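Local coordinates for aldolase (Klebsiella pneumoniae, PDB 6VOQ), which is a zinc-binding member of the class II aldolase and adducin family, built as an assembly of four copies of one chain, at residues G38-T43 with F78-Y83; L33-G38 with L57-L62; G22-S27 with A47-L52. All blocks are in the same frame, centred on the assembly; numbering follows the deposited sequence.

Contact 1 of 3, residues G38-T43 with F78-Y83; sequences GNLLAT and FHRAVY
Leu40, on strand 40-42, packs its forked end against the face of helix 76-83 that carries Arg80 and Tyr83, two residues three positions apart on the helix. Just before them, His79 bonds through its imidazole ND1 with Ser32 OG of strand 30-34. At Arg80 the contact is aliphatic: CG lies 3.9 Å from Leu40 CD2, while the chain bends at chi3 and carries the guanidinium group away from the leucine. The methylene root of the arginine thus lines one side of Leu40, while its guanidinium end reaches a loop carbonyl beyond it, Leu62 O, which NH1 binds.

One turn further along comes the main partner, Tyr83. Its ring CG is anti to the carbonyl carbon (chi1 -70°), a setting that brings the ring across the end of Leu40. The CD1 methyl of Leu40 rests over one face, 3.7 Å from the centroid of the Tyr83 ring and 24° off its normal, a CH-pi contact displaced toward the rim. The approach is close, with Leu40 CD1 3.4 Å from Tyr83 CE2. The second methyl, Leu40 CD2, spreads along the same side of the ring and lies 3.6 Å from Tyr83 CD2. The phenol is held at its far end, where Tyr83 OH bonds with Ser32 OG, the same hydroxyl that meets His79, and the side chains of Leu34 and Ile92 also touch that of Tyr83. Strand geometry turns Leu40 to the helix and Leu41 to the other face. A helix laid on one face of the mixed sheet, meeting it through such outward strand side chains, is the alpha/beta packing of the class II aldolase fold.

Contact 2 of 3, residues L33-G38 with L57-L62; sequences LLLPDG and LSVVTL
Leu62, Leu35 and Val59 give up the most surface here, and they meet their partners in two separate patches. In the first, Leu35 sends its CD1 methyl between the two branches of Val59, lying 3.9 Å from Val59 CG1 and 4.0 Å from Val59 CG2. The valine sets CG1 anti to its backbone N (chi1 176°), a placement that offers both methyls to the leucine, and the two side chains cross at about a right angle. In the second patch Leu62 lies beside the turn of the hairpin: its CG is 4.0 Å from Gly38 O, and its CD2 is 4.3 Å from Leu34 CD2, a looser apolar touch.

The polar link between the segments is a water. It donates to Gly38 O at 3.0 Å and accepts from Leu62 N at 2.7 Å, bridging two backbone groups. Gly38 closes the type I turn that starts at Leu35, with its N bonded to Leu35 O.

Strand 40-42 runs between strands 30-34 and 58-60 in the sheet, and the two patches reach past it on different faces. Leu35 and Val59 pack beneath helix 4-20, touching Leu7 and Arg8 respectively, whereas Leu34 and Leu62 both rest on Leu40, on the side of helix 76-83.

Contact 3 of 3, residues G22-S27 with A47-L52; sequences GYATGS and ACLGEL
A chi1 of 167° swings the thiol of Cys48 to the side opposite its backbone N, bringing SG to 3.8 Å from Gly26 O. In the next residue, Leu49, CG is anti to the carbonyl carbon (chi1 -68°) and CD1 is extended from CA, a shape that carries this methyl to 3.7 Å from Ala24 CB. Both groups belong to a loop-to-loop contact in the class II aldolase fold: residues 22-27 lie in the loop between helix 4-20 and strand 30-34, whereas residues 47-52 lie in the loop between strands 40-42 and 58-60.

The methyl pair of Ala24 and Leu49 forms the apolar part, and Leu95 touches both side chains, completing a small hydrophobic cluster. Beside it the contact becomes polar and runs through the backbone. A water donates to Gly26 O at 2.6 Å and accepts from Leu49 N at 3.0 Å, so the glycine carbonyl is tied to the second loop by an intermediary while the cysteine sulfur packs near it. The second loop is itself folded back tightly, Glu51 N bonding to Cys48 O at 2.7 Å. Within that turn Gly50 N also makes a weak hydrogen bond to Cys48 SG, which may help to hold the thiol where it meets the glycine.

The 22-27 loop also faces other chains. Thr25 packs on Tyr23 of a second subunit and Ser27 on Asn175 of that same subunit, while Tyr23 lies against Thr25 of a third. A bound zinc ion is about 9 Å from the Ser27 side chain. At this end of the contact two carbonyl oxygens come near each other, Ser27 O lying 3.6 Å from Ala47 O.

In the fold
Contacts 1 and 2 both involve the same sheet and share Gly38. They are stitched together by backbone bonds from Leu40 N to Val60 O and from Leu41 N to Leu33 O. Contact 1 is buried and joins strand to helix through an aromatic face; contact 2 is partly buried, at the turn end of the strands, and mixes aliphatic patches with a water bridge. Contact 3, also partly buried, sits about 19 Å from contact 1, centre to centre. It joins loops rather than sheet elements, and reaches neighbouring subunits, which the other two do not. Thr43 ties it to contact 1, its CG2 packing 3.7 Å from Leu52 CD1.

Contact 1 of 3, residues G38-T43 with F78-Y83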
loop_
_atom_site.group_PDB
_atom_site.type_symbol
_atom_site.label_atom_id
_atom_site.label_comp_id
_atom_site.label_asym_id
_atom_site.label_seq_id
_atom_site.Cartn_x
_atom_site.Cartn_y
_atom_site.Cartn_z
ATOM N N GLY A 38 -2.438 26.547 -27.045
ATOM C CA GLY A 38 -1.291 25.819 -27.524
ATOM C C GLY A 38 -0.093 25.826 -26.606
ATOM O O GLY A 38 0.885 25.130 -26.891
ATOM N N ASN A 39 -0.127 26.586 -25.520
ATOM C CA ASN A 39 0.964 26.543 -24.561
ATOM C C ASN A 39 0.802 25.354 -23.616
ATOM O O ASN A 39 -0.228 24.672 -23.583
ATOM C CB ASN A 39 1.033 27.844 -23.769
ATOM C CG ASN A 39 1.469 29.014 -24.626
ATOM O OD1 ASN A 39 2.367 28.890 -25.455
ATOM N ND2 ASN A 39 0.811 30.152 -24.451
ATOM N N LEU A 40 1.838 25.122 -22.823
ATOM C CA LEU A 40 1.932 23.954 -21.963
ATOM C C LEU A 40 1.771 24.379 -20.509
ATOM O O LEU A 40 2.486 25.269 -20.036
ATOM C CB LEU A 40 3.274 23.256 -22.168
ATOM C CG LEU A 40 3.256 21.746 -22.040
ATOM C CD1 LEU A 40 2.063 21.193 -22.804
ATOM C CD2 LEU A 40 4.550 21.200 -22.576
ATOM N N LEU A 41 0.829 23.753 -19.813
ATOM C CA LEU A 41 0.736 23.852 -18.364
ATOM C C LEU A 41 1.528 22.693 -17.765
ATOM O O LEU A 41 1.391 21.550 -18.207
ATOM C CB LEU A 41 -0.727 23.811 -17.915
ATOM C CG LEU A 41 -1.013 23.929 -16.416
ATOM C CD1 LEU A 41 -0.830 25.374 -15.965
ATOM C CD2 LEU A 41 -2.420 23.425 -16.068
ATOM N N ALA A 42 2.372 22.982 -16.781
ATOM C CA ALA A 42 3.239 21.947 -16.241
ATOM C C ALA A 42 3.467 22.185 -14.758
ATOM O O ALA A 42 3.325 23.303 -14.260
ATOM C CB ALA A 42 4.588 21.897 -16.978
ATOM N N THR A 43 3.820 21.109 -14.055
ATOM C CA THR A 43 4.137 21.214 -12.643
ATOM C C THR A 43 5.513 21.853 -12.469
ATOM O O THR A 43 6.435 21.570 -13.237
ATOM C CB THR A 43 4.096 19.837 -11.964
ATOM O OG1 THR A 43 5.038 18.960 -12.579
ATOM C CG2 THR A 43 2.723 19.218 -12.091
ATOM N N PHE A 78 11.668 17.139 -22.021
ATOM C CA PHE A 78 11.312 16.001 -22.861
ATOM C C PHE A 78 9.807 15.767 -22.930
ATOM O O PHE A 78 9.358 15.006 -23.786
ATOM C CB PHE A 78 12.058 14.715 -22.432
ATOM C CG PHE A 78 11.735 14.193 -21.044
ATOM C CD1 PHE A 78 10.496 13.652 -20.742
ATOM C CD2 PHE A 78 12.715 14.155 -20.075
ATOM C CE1 PHE A 78 10.229 13.159 -19.480
ATOM C CE2 PHE A 78 12.460 13.649 -18.809
ATOM C CZ PHE A 78 11.221 13.153 -18.510
ATOM N N HIS A 79 9.018 16.408 -22.067
ATOM C CA HIS A 79 7.588 16.519 -22.332
ATOM C C HIS A 79 7.347 17.199 -23.673
ATOM O O HIS A 79 6.586 16.700 -24.508
ATOM C CB HIS A 79 6.910 17.322 -21.230
ATOM C CG HIS A 79 6.675 16.561 -19.970
ATOM N ND1 HIS A 79 5.425 16.436 -19.404
ATOM C CD2 HIS A 79 7.533 15.913 -19.148
ATOM C CE1 HIS A 79 5.520 15.731 -18.291
ATOM N NE2 HIS A 79 6.787 15.400 -18.115
ATOM N N ARG A 80 7.979 18.358 -23.881
ATOM C CA ARG A 80 7.774 19.131 -25.102
ATOM C C ARG A 80 8.141 18.335 -26.340
ATOM O O ARG A 80 7.435 18.408 -27.349
ATOM C CB ARG A 80 8.593 20.423 -25.057
ATOM C CG ARG A 80 8.207 21.339 -23.908
ATOM C CD ARG A 80 8.847 22.704 -24.031
ATOM N NE ARG A 80 10.211 22.720 -23.524
ATOM C CZ ARG A 80 11.293 22.845 -24.285
ATOM N NH1 ARG A 80 11.179 22.967 -25.603
ATOM N NH2 ARG A 80 12.493 22.858 -23.721
ATOM N N ALA A 81 9.238 17.573 -26.282
ATOM C CA ALA A 81 9.634 16.751 -27.419
ATOM C C ALA A 81 8.496 15.854 -27.886
ATOM O O ALA A 81 8.285 15.702 -29.094
ATOM C CB ALA A 81 10.864 15.914 -27.064
ATOM N N VAL A 82 7.728 15.292 -26.951
ATOM C CA VAL A 82 6.593 14.451 -27.328
ATOM C C VAL A 82 5.514 15.278 -28.021
ATOM O O VAL A 82 5.027 14.913 -29.096
ATOM C CB VAL A 82 6.034 13.722 -26.096
ATOM C CG1 VAL A 82 4.808 12.893 -26.488
ATOM C CG2 VAL A 82 7.107 12.864 -25.461
ATOM N N TYR A 83 5.106 16.388 -27.400
ATOM C CA TYR A 83 4.071 17.232 -27.988
ATOM C C TYR A 83 4.440 17.663 -29.399
ATOM O O TYR A 83 3.581 17.696 -30.282
ATOM C CB TYR A 83 3.831 18.473 -27.130
ATOM C CG TYR A 83 3.158 18.207 -25.810
ATOM C CD1 TYR A 83 1.807 17.905 -25.752
ATOM C CD2 TYR A 83 3.872 18.275 -24.614
ATOM C CE1 TYR A 83 1.187 17.671 -24.539
ATOM C CE2 TYR A 83 3.265 18.026 -23.403
ATOM C CZ TYR A 83 1.921 17.733 -23.369
ATOM O OH TYR A 83 1.296 17.497 -22.168
#

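Contact 2 of 3, residues L33-G38 with L57-L62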
loop_
_atom_site.group_PDB
_atom_site.type_symbol
_atom_site.label_atom_id
_atom_site.label_comp_id
_atom_site.label_asym_id
_atom_site.label_seq_id
_atom_site.Cartn_x
_atom_site.Cartn_y
_atom_site.Cartn_z
ATOM N N LEU A 33 0.067 19.427 -19.584
ATOM C CA LEU A 33 -1.096 19.344 -20.457
ATOM C C LEU A 33 -1.136 20.567 -21.365
ATOM O O LEU A 33 -0.715 21.663 -20.981
ATOM C CB LEU A 33 -2.403 19.221 -19.655
ATOM C CG LEU A 33 -2.785 20.320 -18.651
ATOM C CD1 LEU A 33 -3.491 21.481 -19.324
ATOM C CD2 LEU A 33 -3.677 19.754 -17.553
ATOM N N LEU A 34 -1.655 20.368 -22.572
ATOM C CA LEU A 34 -1.788 21.453 -23.535
ATOM C C LEU A 34 -2.939 22.372 -23.150
ATOM O O LEU A 34 -4.055 21.913 -22.895
ATOM C CB LEU A 34 -2.024 20.897 -24.937
ATOM C CG LEU A 34 -0.760 20.677 -25.764
ATOM C CD1 LEU A 34 -1.102 20.067 -27.117
ATOM C CD2 LEU A 34 -0.004 21.992 -25.926
ATOM N N LEU A 35 -2.668 23.663 -23.128
ATOM C CA LEU A 35 -3.694 24.658 -22.887
ATOM C C LEU A 35 -4.421 24.981 -24.185
ATOM O O LEU A 35 -3.953 24.633 -25.275
ATOM C CB LEU A 35 -3.068 25.914 -22.286
ATOM C CG LEU A 35 -2.518 25.726 -20.865
ATOM C CD1 LEU A 35 -1.670 26.918 -20.436
ATOM C CD2 LEU A 35 -3.644 25.473 -19.866
ATOM N N PRO A 36 -5.592 25.619 -24.096
ATOM C CA PRO A 36 -6.309 26.004 -25.324
ATOM C C PRO A 36 -5.487 26.834 -26.295
ATOM O O PRO A 36 -5.667 26.692 -27.510
ATOM C CB PRO A 36 -7.509 26.790 -24.782
ATOM C CG PRO A 36 -7.783 26.156 -23.458
ATOM C CD PRO A 36 -6.433 25.772 -22.894
ATOM N N ASP A 37 -4.589 27.690 -25.807
ATOM C CA ASP A 37 -3.791 28.554 -26.673
ATOM C C ASP A 37 -2.558 27.858 -27.235
ATOM O O ASP A 37 -1.700 28.523 -27.831
ATOM C CB ASP A 37 -3.365 29.814 -25.911
ATOM C CG ASP A 37 -2.631 29.499 -24.615
ATOM O OD1 ASP A 37 -2.253 28.328 -24.406
ATOM O OD2 ASP A 37 -2.427 30.429 -23.804
ATOM N N GLY A 38 -2.438 26.547 -27.045
ATOM C CA GLY A 38 -1.291 25.819 -27.524
ATOM C C GLY A 38 -0.093 25.826 -26.606
ATOM O O GLY A 38 0.885 25.130 -26.891
ATOM N N LEU A 57 1.343 26.938 -11.078
ATOM C CA LEU A 57 1.756 25.962 -12.073
ATOM C C LEU A 57 2.393 26.677 -13.258
ATOM O O LEU A 57 1.954 27.756 -13.665
ATOM C CB LEU A 57 0.562 25.123 -12.524
ATOM C CG LEU A 57 -0.120 24.268 -11.457
ATOM C CD1 LEU A 57 -1.487 23.855 -11.951
ATOM C CD2 LEU A 57 0.713 23.035 -11.099
ATOM N N SER A 58 3.453 26.085 -13.789
ATOM C CA SER A 58 4.202 26.718 -14.858
ATOM C C SER A 58 3.412 26.714 -16.155
ATOM O O SER A 58 2.631 25.800 -16.434
ATOM C CB SER A 58 5.522 25.993 -15.079
ATOM O OG SER A 58 6.035 25.526 -13.847
ATOM N N VAL A 59 3.639 27.747 -16.959
ATOM C CA VAL A 59 3.173 27.785 -18.336
ATOM C C VAL A 59 4.376 28.091 -19.218
ATOM O O VAL A 59 5.078 29.086 -18.999
ATOM C CB VAL A 59 2.059 28.819 -18.551
ATOM C CG1 VAL A 59 1.691 28.874 -20.013
ATOM C CG2 VAL A 59 0.853 28.479 -17.710
ATOM N N VAL A 60 4.610 27.241 -20.211
ATOM C CA VAL A 60 5.746 27.347 -21.116
ATOM C C VAL A 60 5.244 27.063 -22.530
ATOM O O VAL A 60 4.267 26.332 -22.722
ATOM C CB VAL A 60 6.870 26.368 -20.681
ATOM C CG1 VAL A 60 6.329 24.959 -20.552
ATOM C CG2 VAL A 60 8.044 26.401 -21.631
ATOM N N THR A 61 5.880 27.685 -23.523
ATOM C CA THR A 61 5.603 27.354 -24.916
ATOM C C THR A 61 6.278 26.033 -25.277
ATOM O O THR A 61 7.245 25.609 -24.637
ATOM C CB THR A 61 6.098 28.445 -25.872
ATOM O OG1 THR A 61 7.531 28.403 -25.962
ATOM C CG2 THR A 61 5.657 29.828 -25.412
ATOM N N LEU A 62 5.765 25.384 -26.328
ATOM C CA LEU A 62 6.357 24.125 -26.766
ATOM C C LEU A 62 7.811 24.292 -27.200
ATOM O O LEU A 62 8.552 23.305 -27.244
ATOM C CB LEU A 62 5.523 23.524 -27.899
ATOM C CG LEU A 62 4.152 22.974 -27.490
ATOM C CD1 LEU A 62 3.476 22.265 -28.650
ATOM C CD2 LEU A 62 4.274 22.034 -26.297
HETATM O O HOH W 1 3.506 26.452 -27.446
#

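Contact 3 of 3, residues G22-S27 with A47-L52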
loop_
_atom_site.group_PDB
_atom_site.type_symbol
_atom_site.label_atom_id
_atom_site.label_comp_id
_atom_site.label_asym_id
_atom_site.label_seq_id
_atom_site.Cartn_x
_atom_site.Cartn_y
_atom_site.Cartn_z
ATOM N N GLY A 22 0.577 6.539 -3.758
ATOM C CA GLY A 22 1.879 5.912 -3.833
ATOM C C GLY A 22 2.525 5.907 -5.200
ATOM O O GLY A 22 3.671 5.459 -5.317
ATOM N N TYR A 23 1.827 6.386 -6.235
ATOM C CA TYR A 23 2.409 6.455 -7.572
ATOM C C TYR A 23 3.554 7.454 -7.639
ATOM O O TYR A 23 4.462 7.296 -8.461
ATOM C CB TYR A 23 1.340 6.829 -8.595
ATOM C CG TYR A 23 0.296 5.776 -8.791
ATOM C CD1 TYR A 23 -0.879 5.789 -8.038
ATOM C CD2 TYR A 23 0.477 4.761 -9.726
ATOM C CE1 TYR A 23 -1.847 4.820 -8.208
ATOM C CE2 TYR A 23 -0.480 3.780 -9.898
ATOM C CZ TYR A 23 -1.645 3.815 -9.137
ATOM O OH TYR A 23 -2.609 2.848 -9.305
ATOM N N ALA A 24 3.522 8.497 -6.812
ATOM C CA ALA A 24 4.613 9.459 -6.729
ATOM C C ALA A 24 5.071 9.574 -5.287
ATOM O O ALA A 24 4.249 9.618 -4.365
ATOM C CB ALA A 24 4.211 10.843 -7.253
ATOM N N THR A 25 6.388 9.614 -5.100
ATOM C CA THR A 25 6.986 9.778 -3.784
ATOM C C THR A 25 7.977 10.929 -3.820
ATOM O O THR A 25 8.714 11.090 -4.793
ATOM C CB THR A 25 7.713 8.512 -3.326
ATOM O OG1 THR A 25 8.953 8.403 -4.036
ATOM C CG2 THR A 25 6.864 7.268 -3.577
ATOM N N GLY A 26 7.986 11.723 -2.758
ATOM C CA GLY A 26 9.007 12.750 -2.622
ATOM C C GLY A 26 8.886 13.809 -3.697
ATOM O O GLY A 26 7.798 14.318 -3.984
ATOM N N SER A 27 10.020 14.144 -4.304
ATOM C CA SER A 27 10.106 15.175 -5.328
ATOM C C SER A 27 9.942 14.633 -6.744
ATOM O O SER A 27 10.107 15.394 -7.702
ATOM C CB SER A 27 11.446 15.908 -5.207
ATOM O OG SER A 27 12.502 15.145 -5.780
ATOM N N ALA A 47 8.969 20.491 -7.216
ATOM C CA ALA A 47 7.625 20.410 -6.673
ATOM C C ALA A 47 7.323 19.003 -6.182
ATOM O O ALA A 47 7.965 18.023 -6.572
ATOM C CB ALA A 47 6.594 20.826 -7.723
ATOM N N CYS A 48 6.326 18.923 -5.308
ATOM C CA CYS A 48 5.812 17.665 -4.788
ATOM C C CYS A 48 4.365 17.532 -5.243
ATOM O O CYS A 48 3.541 18.409 -4.962
ATOM C CB CYS A 48 5.927 17.620 -3.258
ATOM S SG CYS A 48 5.001 16.308 -2.434
ATOM N N LEU A 49 4.065 16.450 -5.966
ATOM C CA LEU A 49 2.757 16.310 -6.596
ATOM C C LEU A 49 1.607 16.381 -5.602
ATOM O O LEU A 49 0.482 16.701 -5.999
ATOM C CB LEU A 49 2.684 14.996 -7.364
ATOM C CG LEU A 49 3.598 14.969 -8.586
ATOM C CD1 LEU A 49 3.330 13.733 -9.419
ATOM C CD2 LEU A 49 3.397 16.230 -9.404
ATOM N N GLY A 50 1.852 16.087 -4.332
ATOM C CA GLY A 50 0.803 16.241 -3.353
ATOM C C GLY A 50 0.654 17.629 -2.780
ATOM O O GLY A 50 -0.209 17.834 -1.929
ATOM N N GLU A 51 1.465 18.591 -3.218
ATOM C CA GLU A 51 1.465 19.944 -2.667
ATOM C C GLU A 51 1.451 20.992 -3.781
ATOM O O GLU A 51 2.040 22.066 -3.651
ATOM C CB GLU A 51 2.666 20.165 -1.743
ATOM C CG GLU A 51 2.915 19.061 -0.704
ATOM C CD GLU A 51 2.256 19.338 0.637
ATOM O OE1 GLU A 51 1.817 18.368 1.295
ATOM O OE2 GLU A 51 2.181 20.522 1.036
ATOM N N LEU A 52 0.771 20.707 -4.887
ATOM C CA LEU A 52 0.724 21.643 -6.005
ATOM C C LEU A 52 -0.183 22.834 -5.698
ATOM O O LEU A 52 -1.144 22.732 -4.933
ATOM C CB LEU A 52 0.240 20.937 -7.273
ATOM C CG LEU A 52 1.174 19.858 -7.827
ATOM C CD1 LEU A 52 0.595 19.229 -9.082
ATOM C CD2 LEU A 52 2.562 20.437 -8.088
HETATM O O HOH W 2 6.158 14.274 -5.984
#